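Local coordinates for ABC-type phosphate transport system, periplasmic component (Lactobacillus brevis, PDB 4ECF), which probably serves as the solute-binding component of an ABC importer, capturing phosphate for transport across the cytoplasmic membrane, at residues His76-Val81 with Tyr226-Ala231; Leu14-Glu19 with Leu240-Pro245. One frame throughout, in Å; residues are numbered along the deposited sequence.

In the fold
The centres of interactions 1 and 2 lie 8 Å apart, on the same side of the chain's centre, which is about 15 Å from the centre of interaction 1 and 9 Å from that of interaction 2. Along the chain, interaction 1 is nested inside the loop closed by interaction 2. They meet directly: Val80 N probably donates a hydrogen bond to Leu243 O at 2.8 Å. Strand 73-87 thus contributes to one contact and borders the other. Interaction 2 includes the first turn of helix 15-28, which in PstS relatives borders the phosphate site; an acetate about 4 Å from the Pro16 side chain, probably from the crystallisation liquor, may mark a pocket but does not prove one.

Interaction 1: His76-Val81 with Tyr226-Ala231; sequences HRVAVV and YVQSPA
Gln228 turns its CG anti to its own carbonyl carbon (chi1 -71°) and runs extended from there, which carries its amide across to the backbone of Arg77, while Val227 holds CG1 anti to its backbone N and beside its carbonyl carbon, which brings that methyl against Val78. The amide makes the polar link: Gln228 NE2 donates to Arg77 O at 3.0 Å. The bond is nearly straight at the hydrogen, 168°, and the acceptor lies almost in the amide plane of Gln228. Seen from the acceptor, however, the donor stands well above the carbonyl plane, by 42°, so the bond does not follow a lone pair. His76 CB makes van der Waals packing against the same nitrogen, 3.8 Å from Gln228 NE2.

The apolar half lies beside this bond. Val227 CG1 sits 3.8 Å from Val78 CB and 3.9 Å from Val78 CG1, the two branched side chains meeting at a slant. Val78 CG1 also touches the stem of the glutamine, 4.0 Å from Gln228 CG, with those side chains nearly perpendicular. One valine methyl therefore packs against both Val227 and Gln228. The two segments together bury 193 Å², a small contact with a single hydrogen bond.

Beyond Gln228 the chain turns: Tyr226 O accepts from both Ser229 N, at 3.1 Å, and Ser229 OG, at 2.7 Å, with Ser229 occupying the N-cap of helix 230-239. The side chain of Gln233 in that helix bonds to both Val78 O and Val227 O, bridging the two segments. The end of helix 218-228 thus packs on strand 73-87, which pairs antiparallel with strand 205-213, where Leu210 O receives the imidazole of His76; helix 15-28 packs against this corner through Ala21, on Val227, and Leu17, on Ala79.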
loop_
_atom_site.group_PDB
_atom_site.type_symbol
_atom_site.label_atom_id
_atom_site.label_comp_id
_atom_site.label_asym_id
_atom_site.label_seq_id
_atom_site.Cartn_x
_atom_site.Cartn_y
_atom_site.Cartn_z
ATOM N N HIS A 76 -4.531 14.974 1.967
ATOM C CA HIS A 76 -4.066 15.302 0.609
ATOM C C HIS A 76 -3.855 14.007 -0.101
ATOM O O HIS A 76 -2.985 13.222 0.276
ATOM C CB HIS A 76 -2.757 16.085 0.598
ATOM C CG HIS A 76 -2.744 17.302 1.502
ATOM N ND1 HIS A 76 -2.481 17.230 2.835
ATOM C CD2 HIS A 76 -2.992 18.626 1.211
ATOM C CE1 HIS A 76 -2.540 18.469 3.365
ATOM N NE2 HIS A 76 -2.852 19.333 2.368
ATOM N N ARG A 77 -4.727 13.685 -1.032
ATOM C CA ARG A 77 -4.566 12.445 -1.801
ATOM C C ARG A 77 -3.646 12.663 -2.988
ATOM O O ARG A 77 -3.742 13.708 -3.658
ATOM C CB ARG A 77 -5.916 11.851 -2.201
ATOM C CG ARG A 77 -6.578 11.076 -1.080
ATOM C CD ARG A 77 -7.884 10.440 -1.508
ATOM N NE ARG A 77 -8.996 11.399 -1.542
ATOM C CZ ARG A 77 -10.219 11.061 -1.916
ATOM N NH1 ARG A 77 -10.463 9.828 -2.347
ATOM N NH2 ARG A 77 -11.191 11.950 -1.880
ATOM N N VAL A 78 -2.751 11.704 -3.257
ATOM C CA VAL A 78 -1.685 11.888 -4.237
ATOM C C VAL A 78 -1.577 10.775 -5.258
ATOM O O VAL A 78 -0.896 10.916 -6.256
ATOM C CB VAL A 78 -0.336 12.098 -3.510
ATOM C CG1 VAL A 78 -0.405 13.298 -2.561
ATOM C CG2 VAL A 78 0.161 10.845 -2.772
ATOM N N ALA A 79 -2.262 9.661 -5.015
ATOM C CA ALA A 79 -2.071 8.478 -5.862
ATOM C C ALA A 79 -3.071 7.417 -5.424
ATOM O O ALA A 79 -3.714 7.550 -4.371
ATOM C CB ALA A 79 -0.648 7.945 -5.711
ATOM N N VAL A 80 -3.226 6.409 -6.275
ATOM C CA VAL A 80 -3.866 5.134 -5.909
ATOM C C VAL A 80 -2.759 4.081 -6.000
ATOM O O VAL A 80 -1.892 4.114 -6.900
ATOM C CB VAL A 80 -5.052 4.801 -6.833
ATOM C CG1 VAL A 80 -5.443 3.320 -6.717
ATOM C CG2 VAL A 80 -6.200 5.783 -6.555
ATOM N N VAL A 81 -2.737 3.161 -5.053
ATOM C CA VAL A 81 -1.812 2.006 -5.053
ATOM C C VAL A 81 -2.610 0.700 -5.112
ATOM O O VAL A 81 -3.581 0.517 -4.363
ATOM C CB VAL A 81 -0.872 2.058 -3.830
ATOM C CG1 VAL A 81 -1.649 1.805 -2.522
ATOM C CG2 VAL A 81 0.321 1.134 -4.020
ATOM N N TYR A 226 3.905 20.026 -5.045
ATOM C CA TYR A 226 4.760 19.403 -6.058
ATOM C C TYR A 226 4.350 17.976 -6.387
ATOM O O TYR A 226 4.177 17.636 -7.552
ATOM C CB TYR A 226 6.222 19.480 -5.594
ATOM C CG TYR A 226 7.247 18.935 -6.541
ATOM C CD1 TYR A 226 7.822 19.735 -7.521
ATOM C CD2 TYR A 226 7.747 17.667 -6.373
ATOM C CE1 TYR A 226 8.807 19.241 -8.346
ATOM C CE2 TYR A 226 8.757 17.180 -7.205
ATOM C CZ TYR A 226 9.273 17.965 -8.165
ATOM O OH TYR A 226 10.272 17.487 -9.005
ATOM N N VAL A 227 4.109 17.144 -5.358
ATOM C CA VAL A 227 3.704 15.778 -5.566
ATOM C C VAL A 227 2.344 15.708 -6.304
ATOM O O VAL A 227 2.169 14.881 -7.160
ATOM C CB VAL A 227 3.616 14.996 -4.233
ATOM C CG1 VAL A 227 3.037 13.614 -4.449
ATOM C CG2 VAL A 227 4.980 14.920 -3.555
ATOM N N GLN A 228 1.452 16.647 -6.034
ATOM C CA GLN A 228 0.114 16.655 -6.683
ATOM C C GLN A 228 0.128 17.346 -8.073
ATOM O O GLN A 228 -0.894 17.370 -8.776
ATOM C CB GLN A 228 -0.874 17.405 -5.773
ATOM C CG GLN A 228 -1.234 16.652 -4.535
ATOM C CD GLN A 228 -2.189 17.388 -3.620
ATOM O OE1 GLN A 228 -2.074 18.586 -3.401
ATOM N NE2 GLN A 228 -3.167 16.641 -3.093
ATOM N N SER A 229 1.246 17.923 -8.489
ATOM C CA SER A 229 1.264 18.768 -9.677
ATOM C C SER A 229 1.207 17.879 -10.917
ATOM O O SER A 229 1.750 16.759 -10.884
ATOM C CB SER A 229 2.515 19.667 -9.698
ATOM O OG SER A 229 3.683 18.882 -9.891
ATOM N N PRO A 230 0.510 18.346 -11.974
ATOM C CA PRO A 230 0.352 17.542 -13.196
ATOM C C PRO A 230 1.688 17.026 -13.723
ATOM O O PRO A 230 1.769 15.874 -14.149
ATOM C CB PRO A 230 -0.285 18.516 -14.180
ATOM C CG PRO A 230 -1.076 19.452 -13.314
ATOM C CD PRO A 230 -0.265 19.609 -12.042
ATOM N N ALA A 231 2.734 17.848 -13.653
ATOM C CA ALA A 231 4.030 17.433 -14.152
ATOM C C ALA A 231 4.501 16.174 -13.456
ATOM O O ALA A 231 5.041 15.296 -14.097
ATOM C CB ALA A 231 5.060 18.559 -14.027
#

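Interaction 2: Leu14-Glu19 with Leu240-Pro245; sequences LQPLVE and LGYLSP. With EDO (1,2-ethanediol), chain I.
Leu17 lies over the ring of Tyr242, and this is the tight part of the contact. Leu17 CD2 stands 4.3 Å from the ring centroid and 9° off its normal, a CH-pi contact squarely over one face, while Leu17 CB comes to 3.5 Å from Tyr242 CE1. Having CG anti to the backbone N directs the leucine branch over that face. The phenol oxygen reaches the first helical turn: Leu17 N gives Tyr242 OH a weak bond, 3.3 Å long and bent to 144°, and Pro16 CD lies 3.5 Å from Tyr242 OH. The hydroxyl's stronger partner is Ala13 O, with the Leu17 amide secondary; together they only limit where the hydroxyl can lie. Leu240 adds a looser apolar contact, its CD1 4.1 Å from Leu17 CD1.

The other side of the helix is polar and more open. Gln15 NE2 donates to Glu19 OE2 at 3.0 Å, meeting the carboxylate from above its plane, 55° out. Glu19 OE1 in turn accepts from O2 of a 1,2-ethanediol at 2.7 Å, a molecule probably from the crystallisation liquor. Replacing Gln15 with a leucine would probably leave Glu19 OE2 without this amide donor and the carboxylate freer to turn.

Gly241, with positive phi, closes helix 230-239 in a Schellman motif, after which Tyr242 turns back onto helix 15-28. The strand-turn-helix formed by strand 4-10 and helix 15-28 belongs to the periplasmic-binding-protein fold; in PstS relatives the corresponding turn and helix N-terminus contribute to the phosphate site, and this region is consistent with that layout.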
loop_
_atom_site.group_PDB
_atom_site.type_symbol
_atom_site.label_atom_id
_atom_site.label_comp_id
_atom_site.label_asym_id
_atom_site.label_seq_id
_atom_site.Cartn_x
_atom_site.Cartn_y
_atom_site.Cartn_z
ATOM N N LEU A 14 3.677 3.612 0.330
ATOM C CA LEU A 14 3.766 4.940 -0.244
ATOM C C LEU A 14 5.230 5.457 -0.193
ATOM O O LEU A 14 5.635 6.343 -0.947
ATOM C CB LEU A 14 2.857 5.864 0.551
ATOM C CG LEU A 14 2.628 7.293 0.067
ATOM C CD1 LEU A 14 2.465 7.444 -1.453
ATOM C CD2 LEU A 14 1.473 7.913 0.865
ATOM N N GLN A 15 6.028 4.820 0.646
ATOM C CA GLN A 15 7.379 5.244 0.902
ATOM C C GLN A 15 8.189 5.428 -0.393
ATOM O O GLN A 15 8.928 6.420 -0.539
ATOM C CB GLN A 15 8.060 4.269 1.845
ATOM C CG GLN A 15 9.408 4.767 2.349
ATOM C CD GLN A 15 10.014 3.853 3.396
ATOM O OE1 GLN A 15 9.346 2.967 3.937
ATOM N NE2 GLN A 15 11.291 4.096 3.713
ATOM N N PRO A 16 8.095 4.488 -1.345
ATOM C CA PRO A 16 8.948 4.666 -2.545
ATOM C C PRO A 16 8.615 5.937 -3.319
ATOM O O PRO A 16 9.527 6.599 -3.853
ATOM C CB PRO A 16 8.640 3.399 -3.381
ATOM C CG PRO A 16 8.129 2.393 -2.381
ATOM C CD PRO A 16 7.398 3.183 -1.348
ATOM N N LEU A 17 7.339 6.261 -3.426
ATOM C CA LEU A 17 6.949 7.495 -4.136
ATOM C C LEU A 17 7.412 8.766 -3.363
ATOM O O LEU A 17 7.918 9.749 -3.966
ATOM C CB LEU A 17 5.435 7.557 -4.347
ATOM C CG LEU A 17 4.873 8.831 -4.961
ATOM C CD1 LEU A 17 5.547 9.125 -6.311
ATOM C CD2 LEU A 17 3.342 8.721 -5.104
ATOM N N VAL A 18 7.251 8.761 -2.053
ATOM C CA VAL A 18 7.667 9.906 -1.224
ATOM C C VAL A 18 9.187 10.097 -1.267
ATOM O O VAL A 18 9.691 11.197 -1.401
ATOM C CB VAL A 18 7.064 9.864 0.203
ATOM C CG1 VAL A 18 7.520 11.101 0.961
ATOM C CG2 VAL A 18 5.532 9.782 0.137
ATOM N N GLU A 19 9.928 8.999 -1.228
ATOM C CA GLU A 19 11.369 9.069 -1.331
ATOM C C GLU A 19 11.809 9.595 -2.706
ATOM O O GLU A 19 12.722 10.413 -2.829
ATOM C CB GLU A 19 12.005 7.701 -1.080
ATOM C CG GLU A 19 11.927 7.304 0.361
ATOM C CD GLU A 19 12.537 5.958 0.651
ATOM O OE1 GLU A 19 12.633 5.147 -0.291
ATOM O OE2 GLU A 19 12.888 5.727 1.831
ATOM N N LEU A 240 6.622 4.621 -10.980
ATOM C CA LEU A 240 6.883 3.800 -9.818
ATOM C C LEU A 240 5.777 2.781 -9.517
ATOM O O LEU A 240 5.806 2.123 -8.487
ATOM C CB LEU A 240 7.153 4.713 -8.595
ATOM C CG LEU A 240 8.481 5.475 -8.650
ATOM C CD1 LEU A 240 8.534 6.568 -7.596
ATOM C CD2 LEU A 240 9.643 4.505 -8.467
ATOM N N GLY A 241 4.777 2.678 -10.387
ATOM C CA GLY A 241 3.776 1.650 -10.252
ATOM C C GLY A 241 2.437 2.078 -9.703
ATOM O O GLY A 241 1.521 1.272 -9.671
ATOM N N TYR A 242 2.304 3.351 -9.325
ATOM C CA TYR A 242 1.067 3.866 -8.798
ATOM C C TYR A 242 0.198 4.387 -9.930
ATOM O O TYR A 242 0.671 4.556 -11.072
ATOM C CB TYR A 242 1.358 5.054 -7.855
ATOM C CG TYR A 242 2.277 4.752 -6.707
ATOM C CD1 TYR A 242 3.660 4.834 -6.853
ATOM C CD2 TYR A 242 1.774 4.409 -5.464
ATOM C CE1 TYR A 242 4.517 4.569 -5.810
ATOM C CE2 TYR A 242 2.621 4.156 -4.414
ATOM C CZ TYR A 242 3.991 4.252 -4.565
ATOM O OH TYR A 242 4.860 4.014 -3.544
ATOM N N LEU A 243 -1.051 4.674 -9.605
ATOM C CA LEU A 243 -1.971 5.356 -10.506
ATOM C C LEU A 243 -2.138 6.788 -10.033
ATOM O O LEU A 243 -2.271 7.069 -8.839
ATOM C CB LEU A 243 -3.332 4.640 -10.553
ATOM C CG LEU A 243 -3.364 3.285 -11.228
ATOM C CD1 LEU A 243 -2.802 2.185 -10.350
ATOM C CD2 LEU A 243 -4.764 2.900 -11.602
ATOM N N SER A 244 -2.068 7.744 -10.976
ATOM C CA SER A 244 -2.515 9.091 -10.690
ATOM C C SER A 244 -4.030 9.023 -10.502
ATOM O O SER A 244 -4.704 8.330 -11.253
ATOM C CB SER A 244 -2.181 10.044 -11.841
ATOM O OG SER A 244 -2.798 11.285 -11.573
ATOM N N PRO A 245 -4.591 9.757 -9.528
ATOM C CA PRO A 245 -6.046 9.647 -9.335
ATOM C C PRO A 245 -6.920 9.966 -10.557
ATOM O O PRO A 245 -7.971 9.358 -10.710
ATOM C CB PRO A 245 -6.293 10.610 -8.147
ATOM C CG PRO A 245 -5.008 10.549 -7.390
ATOM C CD PRO A 245 -3.998 10.630 -8.487
HETATM C C1 EDO I . 12.049 1.447 1.081
HETATM O O1 EDO I . 12.117 0.037 0.832
HETATM C C2 EDO I . 11.034 2.076 0.137
HETATM O O2 EDO I . 11.685 2.695 -0.982
#